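Local coordinates for protein phosphonomutase (Burkholderia cenocepacia J2315, PDB 4MG4) that is of unestablished precise function but belongs to the phosphonomutase-like enzymes built on an eight-stranded parallel TIM barrel, at residues Ile17-His22 / Gly191-Phe196; Gly118-Asp123 / Val236-His241; Met69-Met74 / Ala105-Met110. All coordinates share one frame; numbering follows the deposited sequence. Where two conformers were deposited one is given.

Overall arrangement
The three contacts sample the TIM barrel from its interior to its outer helices. Interaction 2 spans the inside of the barrel, between strands 118-122 and 238-240. Interaction 1 ties helix 11-20 to the residue just before strand 194-196. Their centres lie about 8 Å apart and they touch directly: H22 NE2 of interaction 1 and R238 NH1 of interaction 2 form a probable hydrogen bond of 2.9 Å. F196 also packs on N120. Interaction 3 joins two helices outside the barrel, with its centre about 18 Å from that of interaction 2. The two meet where I108 CD1 packs on C119 SG at 3.6 Å. Interactions 1 and 3 do not touch; their nearest atoms are about 9 Å apart.

Interaction 1: Ile17-His22 / Gly191-Phe196; sequences IFRSLH and GADGLF
R19 NH1 donates to D193 OD1 at 2.8 Å in a salt bridge, the one direct polar bond between the segments. The N-H...O angle is 165°, close to straight. D193 OD1 lies near the guanidinium plane, at its edge. The nitrogen in turn meets OD1 from above the carboxylate plane, 64° out of it. The two side chains lie roughly perpendicular. R19 leaves the helix with CG trans to its backbone N, then bends at chi3 (-62°), which turns the guanidinium to D193.

The other atoms of both groups have partners too. D193 OD2 takes a salt bridge from R145 and the backbone N-H of I157. R19 NE pairs with D154. The carboxylate is thus paired with two arginines, which would probably favour its charged form.

The contact lies in a TIM barrel. Helix 11-20 precedes the first strand, 28-33, and D193 stands just before strand 194-196. G191 ends helix 174-190 in a Schellman motif.

The H22 ring turns back to the last turn, where ND1 donates to F18 O at 2.9 Å, with the oxygen near the imidazole plane. F18 O also accepts from L21 N at 3.2 Å, and the two donors reach it from opposite faces of the carbonyl plane. H22 CE1 lies 3.5 Å above one face of the F18 ring, offset toward the rim. F156 stacks with the H22 ring.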
ATOM      1  N   ILE A  17      26.412   6.424  -4.564  1.00 15.45           N
ATOM      2  CA  ILE A  17      26.191   4.986  -4.706  1.00 15.36           C
ATOM      3  C   ILE A  17      25.223   4.763  -5.880  1.00 13.55           C
ATOM      4  O   ILE A  17      25.483   3.996  -6.786  1.00 13.61           O
ATOM      5  CB  ILE A  17      25.639   4.358  -3.415  1.00 17.30           C
ATOM      6  CG1 ILE A  17      26.709   4.367  -2.309  1.00 19.19           C
ATOM      7  CG2 ILE A  17      25.100   2.948  -3.649  1.00 18.21           C
ATOM      8  CD1 ILE A  17      26.225   3.985  -0.907  1.00 20.50           C
ATOM      9  N   PHE A  18      24.101   5.461  -5.851  1.00 12.83           N
ATOM     10  CA  PHE A  18      23.097   5.336  -6.932  1.00 11.91           C
ATOM     11  C   PHE A  18      23.690   5.614  -8.323  1.00 11.50           C
ATOM     12  O   PHE A  18      23.537   4.830  -9.247  1.00 11.32           O
ATOM     13  CB  PHE A  18      21.911   6.249  -6.642  1.00 11.81           C
ATOM     14  CG  PHE A  18      20.738   6.059  -7.577  1.00 10.85           C
ATOM     15  CD1 PHE A  18      19.939   4.908  -7.499  1.00 11.07           C
ATOM     16  CD2 PHE A  18      20.433   6.995  -8.505  1.00 10.72           C
ATOM     17  CE1 PHE A  18      18.843   4.765  -8.314  1.00 10.81           C
ATOM     18  CE2 PHE A  18      19.318   6.870  -9.331  1.00 10.73           C
ATOM     19  CZ  PHE A  18      18.523   5.729  -9.244  1.00 10.62           C
ATOM     20  N   ARG A  19      24.413   6.705  -8.450  1.00 11.53           N
ATOM     21  CA  ARG A  19      25.068   7.038  -9.728  1.00 11.67           C
ATOM     22  C   ARG A  19      26.007   5.917 -10.203  1.00 12.02           C
ATOM     23  O   ARG A  19      26.003   5.535 -11.388  1.00 11.08           O
ATOM     24  CB  ARG A  19      25.843   8.352  -9.533  1.00 12.40           C
ATOM     25  CG  ARG A  19      26.448   8.865 -10.828  1.00 13.05           C
ATOM     26  CD  ARG A  19      27.213  10.165 -10.629  1.00 14.33           C
ATOM     27  NE  ARG A  19      26.303  11.186 -10.167  1.00 15.13           N
ATOM     28  CZ  ARG A  19      25.461  11.874 -10.930  1.00 15.45           C
ATOM     29  NH1 ARG A  19      25.395  11.706 -12.217  1.00 15.30           N
ATOM     30  NH2 ARG A  19      24.628  12.759 -10.356  1.00 16.79           N
ATOM     31  N   SER A  20      26.817   5.398  -9.269  1.00 13.83           N
ATOM     32  CA  SER A  20      27.812   4.343  -9.559  1.00 14.78           C
ATOM     33  C   SER A  20      27.216   3.024 -10.050  1.00 14.64           C
ATOM     34  O   SER A  20      27.888   2.209 -10.694  1.00 15.32           O
ATOM     35  CB  SER A  20      28.711   4.119  -8.349  1.00 16.52           C
ATOM     36  OG  SER A  20      28.109   3.255  -7.388  1.00 19.49           O
ATOM     37  N   LEU A  21      25.956   2.811  -9.739  1.00 13.31           N
ATOM     38  CA  LEU A  21      25.270   1.593 -10.145  1.00 13.87           C
ATOM     39  C   LEU A  21      24.778   1.596 -11.588  1.00 12.74           C
ATOM     40  O   LEU A  21      24.347   0.546 -12.100  1.00 13.09           O
ATOM     41  CB  LEU A  21      24.093   1.296  -9.172  1.00 14.94           C
ATOM     42  CG  LEU A  21      24.519   0.868  -7.745  1.00 16.68           C
ATOM     43  CD1 LEU A  21      23.312   0.958  -6.846  1.00 17.43           C
ATOM     44  CD2 LEU A  21      25.138  -0.525  -7.837  1.00 18.52           C
ATOM     45  N   HIS A  22      24.834   2.744 -12.231  1.00 12.33           N
ATOM     46  CA  HIS A  22      24.489   2.825 -13.650  1.00 12.10           C
ATOM     47  C   HIS A  22      25.674   2.429 -14.485  1.00 14.14           C
ATOM     48  O   HIS A  22      26.543   3.244 -14.750  1.00 17.02           O
ATOM     49  CB  HIS A  22      24.039   4.247 -14.013  1.00 11.16           C
ATOM     50  CG  HIS A  22      22.748   4.657 -13.357  1.00 10.26           C
ATOM     51  ND1 HIS A  22      22.664   4.977 -12.018  1.00 10.36           N
ATOM     52  CD2 HIS A  22      21.509   4.873 -13.871  1.00 10.07           C
ATOM     53  CE1 HIS A  22      21.419   5.291 -11.722  1.00 10.24           C
ATOM     54  NE2 HIS A  22      20.700   5.271 -12.826  1.00 10.19           N
ATOM     55  N   GLY A 191      21.657  18.869 -18.803  1.00 10.77           N
ATOM     56  CA  GLY A 191      22.083  18.347 -17.514  1.00 10.89           C
ATOM     57  C   GLY A 191      21.479  17.033 -17.052  1.00 10.18           C
ATOM     58  O   GLY A 191      21.721  16.645 -15.906  1.00 10.13           O
ATOM     59  N   ALA A 192      20.788  16.307 -17.910  1.00  9.75           N
ATOM     60  CA  ALA A 192      20.325  14.969 -17.516  1.00  9.69           C
ATOM     61  C   ALA A 192      21.512  14.017 -17.300  1.00  9.70           C
ATOM     62  O   ALA A 192      22.559  14.145 -17.968  1.00 10.20           O
ATOM     63  CB  ALA A 192      19.393  14.386 -18.563  1.00  9.84           C
ATOM     64  N   ASP A 193      21.326  13.055 -16.403  1.00  9.36           N
ATOM     65  CA  ASP A 193      22.326  12.058 -16.100  1.00  9.57           C
ATOM     66  C   ASP A 193      22.052  10.705 -16.745  1.00  9.76           C
ATOM     67  O   ASP A 193      22.988   9.925 -16.953  1.00 10.27           O
ATOM     68  CB  ASP A 193      22.422  11.845 -14.579  1.00 10.19           C
ATOM     69  CG  ASP A 193      22.745  13.121 -13.806  1.00 11.15           C
ATOM     70  OD1 ASP A 193      23.940  13.534 -13.844  1.00 12.92           O
ATOM     71  OD2 ASP A 193      21.821  13.740 -13.250  1.00 10.96           O
ATOM     72  N   GLY A 194      20.794  10.413 -17.033  1.00  8.85           N
ATOM     73  CA  GLY A 194      20.420   9.158 -17.647  1.00  8.95           C
ATOM     74  C   GLY A 194      19.294   9.378 -18.625  1.00  8.47           C
ATOM     75  O   GLY A 194      18.654  10.401 -18.633  1.00  8.20           O
ATOM     76  N   LEU A 195      19.091   8.418 -19.518  1.00  8.53           N
ATOM     77  CA  LEU A 195      17.989   8.462 -20.488  1.00  9.38           C
ATOM     78  C   LEU A 195      17.125   7.239 -20.282  1.00  9.11           C
ATOM     79  O   LEU A 195      17.648   6.111 -20.336  1.00  9.79           O
ATOM     80  CB  LEU A 195      18.523   8.404 -21.915  1.00 10.14           C
ATOM     81  CG  LEU A 195      17.522   8.459 -23.066  1.00 10.96           C
ATOM     82  CD1 LEU A 195      16.935   9.886 -23.120  1.00 11.46           C
ATOM     83  CD2 LEU A 195      18.221   7.992 -24.330  1.00 11.14           C
ATOM     84  N   PHE A 196      15.833   7.416 -20.101  1.00  9.05           N
ATOM     85  CA  PHE A 196      14.878   6.332 -19.974  1.00  9.62           C
ATOM     86  C   PHE A 196      13.941   6.341 -21.226  1.00 10.31           C
ATOM     87  O   PHE A 196      13.313   7.354 -21.548  1.00  9.65           O
ATOM     88  CB  PHE A 196      14.080   6.492 -18.676  1.00  9.64           C
ATOM     89  CG  PHE A 196      12.988   5.473 -18.442  1.00 10.10           C
ATOM     90  CD1 PHE A 196      13.146   4.143 -18.835  1.00 10.26           C
ATOM     91  CD2 PHE A 196      11.853   5.825 -17.761  1.00 10.05           C
ATOM     92  CE1 PHE A 196      12.175   3.176 -18.514  1.00 10.63           C
ATOM     93  CE2 PHE A 196      10.849   4.906 -17.511  1.00 10.38           C
ATOM     94  CZ  PHE A 196      11.020   3.577 -17.896  1.00 10.72           C
TER

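Interaction 2: Gly118-Asp123 / Val236-His241; sequences GCNLED and VARISH
R238 reaches across the barrel interior toward N120. Its CB points to strand 118-122. CG is trans to the backbone N (chi1 176°), and the chain stays extended to NE and carries the guanidinium into the barrel. The side chain touches F156 and N158 of strand 156-160. NH1 donates to water 1 at 3.0 Å, and that water lies at the edge of the guanidinium, in its plane. The water donates to C119 O at 3.0 Å, bridging side chain to opposing backbone. NH1 also hydrogen-bonds to H22 NE2. NH2 comes within 3.2 Å of N120 OD1, but the angle is poor and this is no hydrogen bond. N120 OD1 instead accepts from N158 ND2.

The N120 and R238 side chains run antiparallel alongside each other, their flat groups 41° apart. N120 ND2 donates to water 2 at 2.9 Å. Water 2 is also hydrogen-bonded to S240 OG (2.8 Å), bridging the two strands. The S240 hydroxyl also bonds to N218.

Strands 118-122 and 238-240 are four places apart in the eight-stranded barrel, with 11.2 Å between N120 CA and S240 CA. F196 of strand 194-196 touches N120 and S240, while L121 packs outward on helix 134-150.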
ATOM      1  N   GLY A 118      17.526  11.089  -6.651  1.00 10.16           N
ATOM      2  CA  GLY A 118      17.352  11.229  -8.081  1.00  9.91           C
ATOM      3  C   GLY A 118      15.896  11.199  -8.445  1.00  9.97           C
ATOM      4  O   GLY A 118      15.014  11.065  -7.545  1.00  9.32           O
ATOM      5  N   CYS A 119      15.610  11.351  -9.738  1.00  9.46           N
ATOM      6  CA  CYS A 119      14.255  11.361 -10.221  1.00  9.97           C
ATOM      7  C   CYS A 119      14.139  10.816 -11.625  1.00  9.50           C
ATOM      8  O   CYS A 119      15.138  10.680 -12.358  1.00  9.04           O
ATOM      9  CB  CYS A 119      13.614  12.755 -10.178  1.00 10.72           C
ATOM     10  SG  CYS A 119      14.351  13.907 -11.351  1.00 11.36           S
ATOM     11  N   ASN A 120      12.908  10.473 -11.995  1.00  9.68           N
ATOM     12  CA  ASN A 120      12.540  10.399 -13.410  1.00  9.55           C
ATOM     13  C   ASN A 120      11.732  11.644 -13.749  1.00 10.37           C
ATOM     14  O   ASN A 120      10.801  12.026 -12.982  1.00 10.97           O
ATOM     15  CB  ASN A 120      11.656   9.228 -13.751  1.00  9.77           C
ATOM     16  CG  ASN A 120      12.431   7.924 -13.908  1.00  9.91           C
ATOM     17  OD1 ASN A 120      13.547   7.777 -13.408  1.00  9.41           O
ATOM     18  ND2 ASN A 120      11.823   6.974 -14.614  1.00 10.46           N
ATOM     19  N   LEU A 121      12.099  12.273 -14.868  1.00 10.44           N
ATOM     20  CA  LEU A 121      11.404  13.494 -15.338  1.00 11.30           C
ATOM     21  C   LEU A 121      11.086  13.269 -16.801  1.00 11.22           C
ATOM     22  O   LEU A 121      11.992  13.022 -17.595  1.00 10.73           O
ATOM     23  CB  LEU A 121      12.304  14.734 -15.166  1.00 11.80           C
ATOM     24  CG  LEU A 121      11.766  16.103 -15.563  1.00 12.81           C
ATOM     25  CD1 LEU A 121      10.540  16.434 -14.738  1.00 13.29           C
ATOM     26  CD2 LEU A 121      12.865  17.119 -15.336  1.00 12.60           C
ATOM     27  N   GLU A 122       9.808  13.334 -17.142  1.00 11.63           N
ATOM     28  CA  GLU A 122       9.271  12.915 -18.411  1.00 12.76           C
ATOM     29  C   GLU A 122       8.916  14.107 -19.309  1.00 12.74           C
ATOM     30  O   GLU A 122       8.449  15.165 -18.825  1.00 12.30           O
ATOM     31  CB  GLU A 122       8.001  12.111 -18.077  1.00 16.58           C
ATOM     32  CG  GLU A 122       7.334  11.373 -19.184  1.00 19.57           C
ATOM     33  CD  GLU A 122       6.164  10.523 -18.639  1.00 22.09           C
ATOM     34  OE1 GLU A 122       6.113  10.357 -17.382  1.00 21.05           O
ATOM     35  OE2 GLU A 122       5.390   9.959 -19.456  1.00 24.86           O
ATOM     36  N   ASP A 123       9.024  13.896 -20.624  1.00 12.04           N
ATOM     37  CA  ASP A 123       8.926  14.959 -21.615  1.00 12.55           C
ATOM     38  C   ASP A 123       7.556  15.077 -22.302  1.00 14.66           C
ATOM     39  O   ASP A 123       7.468  15.608 -23.386  1.00 15.10           O
ATOM     40  CB  ASP A 123      10.074  14.831 -22.625  1.00 11.85           C
ATOM     41  CG  ASP A 123       9.997  13.611 -23.509  1.00 11.69           C
ATOM     42  OD1 ASP A 123       9.106  12.747 -23.332  1.00 11.13           O
ATOM     43  OD2 ASP A 123      10.897  13.505 -24.369  1.00 11.87           O
ATOM     44  N   VAL A 236      22.671  -1.959 -21.968  1.00 11.49           N
ATOM     45  CA  VAL A 236      21.781  -1.165 -21.103  1.00 12.10           C
ATOM     46  C   VAL A 236      22.418  -1.009 -19.721  1.00 11.45           C
ATOM     47  O   VAL A 236      23.129  -1.901 -19.290  1.00 11.28           O
ATOM     48  CB  VAL A 236      20.442  -1.887 -21.043  1.00 14.15           C
ATOM     49  CG1 VAL A 236      19.545  -1.480 -19.959  1.00 15.52           C
ATOM     50  CG2 VAL A 236      19.767  -1.803 -22.425  1.00 13.59           C
ATOM     51  N   ALA A 237      22.208   0.156 -19.107  1.00 10.11           N
ATOM     52  CA  ALA A 237      22.723   0.481 -17.803  1.00  9.79           C
ATOM     53  C   ALA A 237      21.724   0.392 -16.638  1.00  9.85           C
ATOM     54  O   ALA A 237      22.110   0.372 -15.464  1.00  9.47           O
ATOM     55  CB  ALA A 237      23.331   1.884 -17.865  1.00  9.89           C
ATOM     56  N   ARG A 238      20.441   0.378 -16.965  1.00  9.83           N
ATOM     57  CA  ARG A 238      19.409   0.433 -15.950  1.00  9.95           C
ATOM     58  C   ARG A 238      18.135  -0.238 -16.492  1.00 10.21           C
ATOM     59  O   ARG A 238      17.749  -0.008 -17.662  1.00  9.95           O
ATOM     60  CB  ARG A 238      19.160   1.878 -15.582  1.00  9.83           C
ATOM     61  CG  ARG A 238      18.014   2.133 -14.586  1.00  9.77           C
ATOM     62  CD  ARG A 238      18.096   3.594 -14.119  1.00  9.79           C
ATOM     63  NE  ARG A 238      16.918   4.043 -13.399  1.00  9.57           N
ATOM     64  CZ  ARG A 238      16.836   5.231 -12.780  1.00  9.02           C
ATOM     65  NH1 ARG A 238      17.873   6.054 -12.734  1.00  8.79           N
ATOM     66  NH2 ARG A 238      15.657   5.599 -12.257  1.00  9.35           N
ATOM     67  N   ILE A 239      17.466  -1.032 -15.657  1.00 10.65           N
ATOM     68  CA  ILE A 239      16.282  -1.767 -16.050  1.00 11.87           C
ATOM     69  C   ILE A 239      15.132  -1.464 -15.056  1.00 12.15           C
ATOM     70  O   ILE A 239      15.327  -1.586 -13.845  1.00 14.59           O
ATOM     71  CB  ILE A 239      16.548  -3.282 -16.107  1.00 13.74           C
ATOM     72  CG1 ILE A 239      17.529  -3.560 -17.250  1.00 14.98           C
ATOM     73  CG2 ILE A 239      15.244  -4.030 -16.292  1.00 14.97           C
ATOM     74  CD1 ILE A 239      18.072  -4.949 -17.279  1.00 16.58           C
ATOM     75  N   SER A 240      13.995  -1.064 -15.603  1.00 11.97           N
ATOM     76  CA  SER A 240      12.753  -0.724 -14.926  1.00 12.95           C
ATOM     77  C   SER A 240      11.686  -1.727 -15.225  1.00 13.28           C
ATOM     78  O   SER A 240      11.749  -2.438 -16.242  1.00 11.73           O
ATOM     79  CB  SER A 240      12.227   0.672 -15.525  1.00 13.75           C
ATOM     80  OG  SER A 240      13.094   1.572 -15.174  1.00 17.51           O
ATOM     81  N   HIS A 241      10.717  -1.806 -14.304  1.00 14.07           N
ATOM     82  CA  HIS A 241       9.592  -2.750 -14.467  1.00 16.49           C
ATOM     83  C   HIS A 241       8.204  -2.098 -14.364  1.00 17.38           C
ATOM     84  O   HIS A 241       7.147  -2.806 -14.381  1.00 18.00           O
ATOM     85  CB  HIS A 241       9.745  -3.897 -13.424  1.00 18.09           C
ATOM     86  CG  HIS A 241      11.017  -4.676 -13.556  1.00 20.31           C
ATOM     87  ND1 HIS A 241      12.171  -4.359 -12.864  1.00 24.46           N
ATOM     88  CD2 HIS A 241      11.336  -5.737 -14.341  1.00 22.37           C
ATOM     89  CE1 HIS A 241      13.137  -5.202 -13.203  1.00 25.28           C
ATOM     90  NE2 HIS A 241      12.646  -6.061 -14.080  1.00 24.98           N
TER
HETATM   91  O   HOH W   1      16.787   8.418 -11.289  1.00  8.75           O
HETATM   92  O   HOH W   2      13.035   4.363 -14.667  1.00 18.48           O

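Interaction 3: Met69-Met74 / Ala105-Met110; sequences MPRALM and AETIAM
Segments 69-74 and 105-110 come nearest at R71 and T107, whose CA atoms are 8.0 Å apart. P70 is the N-cap of helix 71-84, and its O accepts from M74 N. R71 therefore stands in the first turn. T107 lies within helix 101-113, next to E106.

R71 spans the gap and grips both residues. NH1 donates to E106 OE2 at 2.7 Å in a salt bridge with an N-H...O angle of 164°. E106 OE2 lies at the guanidinium edge, in plane, and uses its anti lone pair. The side chains of R71 and E106 lie roughly perpendicular. NH2 donates to T107 OG1 at 2.9 Å, the oxygen lying 15° out of the guanidinium plane. A bend at chi3 (71°) aims the fork at both acceptors.

These helices are successive outer helices of the TIM barrel, separated in sequence by strand 89-92. R71 CD also lies against T107, 3.5 Å from OG1 and 4.0 Å from CG2. T107 OG1 bonds to G96 O as well, which anchors it to the loop after that strand. Y97 of the same loop packs on R71. E106 is exposed, whereas T107 is buried. On another side of helix 71-84, L73 packs on R80 of the second subunit.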
ATOM      1  N   MET A  69      -2.578  12.944  -8.352  1.00 24.55           N
ATOM      2  CA  MET A  69      -2.261  12.993  -6.907  1.00 24.04           C
ATOM      3  C   MET A  69      -1.557  14.315  -6.622  1.00 23.59           C
ATOM      4  O   MET A  69      -0.670  14.682  -7.353  1.00 24.33           O
ATOM      5  CB  MET A  69      -1.340  11.810  -6.524  1.00 24.24           C
ATOM      6  CG  MET A  69      -1.065  11.664  -5.045  1.00 27.80           C
ATOM      7  SD  MET A  69      -0.273  10.059  -4.708  1.00 30.05           S
ATOM      8  CE  MET A  69       0.095  10.273  -2.991  1.00 31.47           C
ATOM      9  N   PRO A  70      -1.979  15.062  -5.588  1.00 23.53           N
ATOM     10  CA  PRO A  70      -1.272  16.306  -5.302  1.00 22.70           C
ATOM     11  C   PRO A  70       0.204  16.068  -4.975  1.00 20.05           C
ATOM     12  O   PRO A  70       0.549  15.060  -4.347  1.00 20.75           O
ATOM     13  CB  PRO A  70      -1.989  16.852  -4.063  1.00 24.53           C
ATOM     14  CG  PRO A  70      -3.334  16.278  -4.143  1.00 26.03           C
ATOM     15  CD  PRO A  70      -3.165  14.896  -4.734  1.00 24.52           C
ATOM     16  N   ARG A  71       1.037  16.999  -5.414  1.00 19.47           N
ATOM     17  CA  ARG A  71       2.477  16.885  -5.194  1.00 17.24           C
ATOM     18  C   ARG A  71       2.803  16.667  -3.715  1.00 16.26           C
ATOM     19  O   ARG A  71       3.655  15.873  -3.385  1.00 15.76           O
ATOM     20  CB  ARG A  71       3.181  18.123  -5.671  1.00 18.97           C
ATOM     21  CG  ARG A  71       4.679  17.990  -5.651  1.00 18.59           C
ATOM     22  CD  ARG A  71       5.422  19.203  -6.199  1.00 19.90           C
ATOM     23  NE  ARG A  71       5.320  20.338  -5.300  1.00 23.18           N
ATOM     24  CZ  ARG A  71       5.667  21.568  -5.604  1.00 23.85           C
ATOM     25  NH1 ARG A  71       5.530  22.528  -4.674  1.00 30.09           N
ATOM     26  NH2 ARG A  71       6.166  21.882  -6.782  1.00 21.87           N
ATOM     27  N   ALA A  72       2.139  17.403  -2.829  1.00 17.61           N
ATOM     28  CA  ALA A  72       2.454  17.314  -1.389  1.00 18.36           C
ATOM     29  C   ALA A  72       2.204  15.921  -0.814  1.00 18.44           C
ATOM     30  O   ALA A  72       2.952  15.420  -0.000  1.00 18.20           O
ATOM     31  CB  ALA A  72       1.659  18.376  -0.635  1.00 19.19           C
ATOM     32  N   LEU A  73       1.140  15.291  -1.279  1.00 19.74           N
ATOM     33  CA  LEU A  73       0.825  13.923  -0.909  1.00 21.92           C
ATOM     34  C   LEU A  73       1.896  12.975  -1.463  1.00 19.90           C
ATOM     35  O   LEU A  73       2.346  12.109  -0.694  1.00 19.70           O
ATOM     36  CB  LEU A  73      -0.602  13.535  -1.339  1.00 24.60           C
ATOM     37  CG  LEU A  73      -1.264  12.309  -0.712  1.00 30.96           C
ATOM     38  CD1 LEU A  73      -1.021  12.163   0.784  1.00 33.82           C
ATOM     39  CD2 LEU A  73      -2.761  12.444  -0.994  1.00 32.87           C
ATOM     40  N   MET A  74       2.353  13.137  -2.719  1.00 19.75           N
ATOM     41  CA  MET A  74       3.488  12.340  -3.248  1.00 19.97           C
ATOM     42  C   MET A  74       4.721  12.537  -2.391  1.00 18.72           C
ATOM     43  O   MET A  74       5.405  11.557  -2.088  1.00 17.96           O
ATOM     44  CB  MET A  74       3.864  12.614  -4.720  1.00 21.51           C
ATOM     45  CG  MET A  74       5.196  11.859  -5.165  1.00 21.13           C
ATOM     46  SD  MET A  74       4.570  10.152  -5.515  1.00 30.98           S
ATOM     47  CE  MET A  74       3.525  10.352  -6.938  1.00 33.67           C
ATOM     48  N   ALA A 105      11.659  23.202 -11.147  1.00 14.16           N
ATOM     49  CA  ALA A 105      12.804  23.340 -10.226  1.00 15.16           C
ATOM     50  C   ALA A 105      12.357  23.202  -8.789  1.00 15.18           C
ATOM     51  O   ALA A 105      13.021  22.520  -8.000  1.00 14.76           O
ATOM     52  CB  ALA A 105      13.485  24.673 -10.423  1.00 15.97           C
ATOM     53  N   GLU A 106      11.230  23.843  -8.440  1.00 15.98           N
ATOM     54  CA  GLU A 106      10.667  23.739  -7.078  1.00 16.91           C
ATOM     55  C   GLU A 106      10.347  22.271  -6.751  1.00 14.80           C
ATOM     56  O   GLU A 106      10.634  21.774  -5.690  1.00 15.64           O
ATOM     57  CB  GLU A 106       9.424  24.597  -6.907  1.00 19.44           C
ATOM     58  CG  GLU A 106       8.760  24.485  -5.533  1.00 22.22           C
ATOM     59  CD  GLU A 106       7.577  25.464  -5.337  1.00 27.63           C
ATOM     60  OE1 GLU A 106       7.714  26.659  -5.606  1.00 30.37           O
ATOM     61  OE2 GLU A 106       6.503  25.024  -4.879  1.00 31.22           O
ATOM     62  N   THR A 107       9.744  21.568  -7.670  1.00 14.50           N
ATOM     63  CA  THR A 107       9.430  20.153  -7.470  1.00 14.01           C
ATOM     64  C   THR A 107      10.689  19.332  -7.162  1.00 13.04           C
ATOM     65  O   THR A 107      10.737  18.519  -6.262  1.00 12.60           O
ATOM     66  CB  THR A 107       8.675  19.591  -8.687  1.00 13.72           C
ATOM     67  OG1 THR A 107       7.411  20.268  -8.811  1.00 14.28           O
ATOM     68  CG2 THR A 107       8.421  18.082  -8.555  1.00 14.00           C
ATOM     69  N   ILE A 108      11.736  19.503  -7.973  1.00 13.75           N
ATOM     70  CA  ILE A 108      12.969  18.793  -7.742  1.00 13.64           C
ATOM     71  C   ILE A 108      13.563  19.169  -6.390  1.00 13.54           C
ATOM     72  O   ILE A 108      14.014  18.328  -5.621  1.00 13.20           O
ATOM     73  CB  ILE A 108      14.008  19.136  -8.832  1.00 14.63           C
ATOM     74  CG1 ILE A 108      13.474  18.648 -10.150  1.00 18.27           C
ATOM     75  CG2 ILE A 108      15.440  18.747  -8.417  1.00 13.97           C
ATOM     76  CD1 ILE A 108      13.593  17.254 -10.290  1.00 16.60           C
ATOM     77  N   ALA A 109      13.557  20.450  -6.078  1.00 13.71           N
ATOM     78  CA  ALA A 109      14.077  20.904  -4.800  1.00 13.50           C
ATOM     79  C   ALA A 109      13.306  20.284  -3.672  1.00 13.00           C
ATOM     80  O   ALA A 109      13.899  19.907  -2.674  1.00 13.68           O
ATOM     81  CB  ALA A 109      14.050  22.447  -4.673  1.00 13.81           C
ATOM     82  N   MET A 110      11.993  20.167  -3.805  0.50 12.98           N
ATOM     83  CA  MET A 110      11.204  19.487  -2.780  0.50 13.07           C
ATOM     84  C   MET A 110      11.532  17.989  -2.666  0.50 13.15           C
ATOM     85  O   MET A 110      11.545  17.442  -1.565  0.50 12.83           O
ATOM     86  CB  MET A 110       9.730  19.722  -3.011  0.50 13.50           C
ATOM     87  CG  MET A 110       9.482  21.200  -2.957  0.50 14.25           C
ATOM     88  SD  MET A 110       9.278  21.758  -1.261  0.50 14.76           S
ATOM     89  CE  MET A 110      10.637  21.790  -0.165  0.50 14.99           C
TER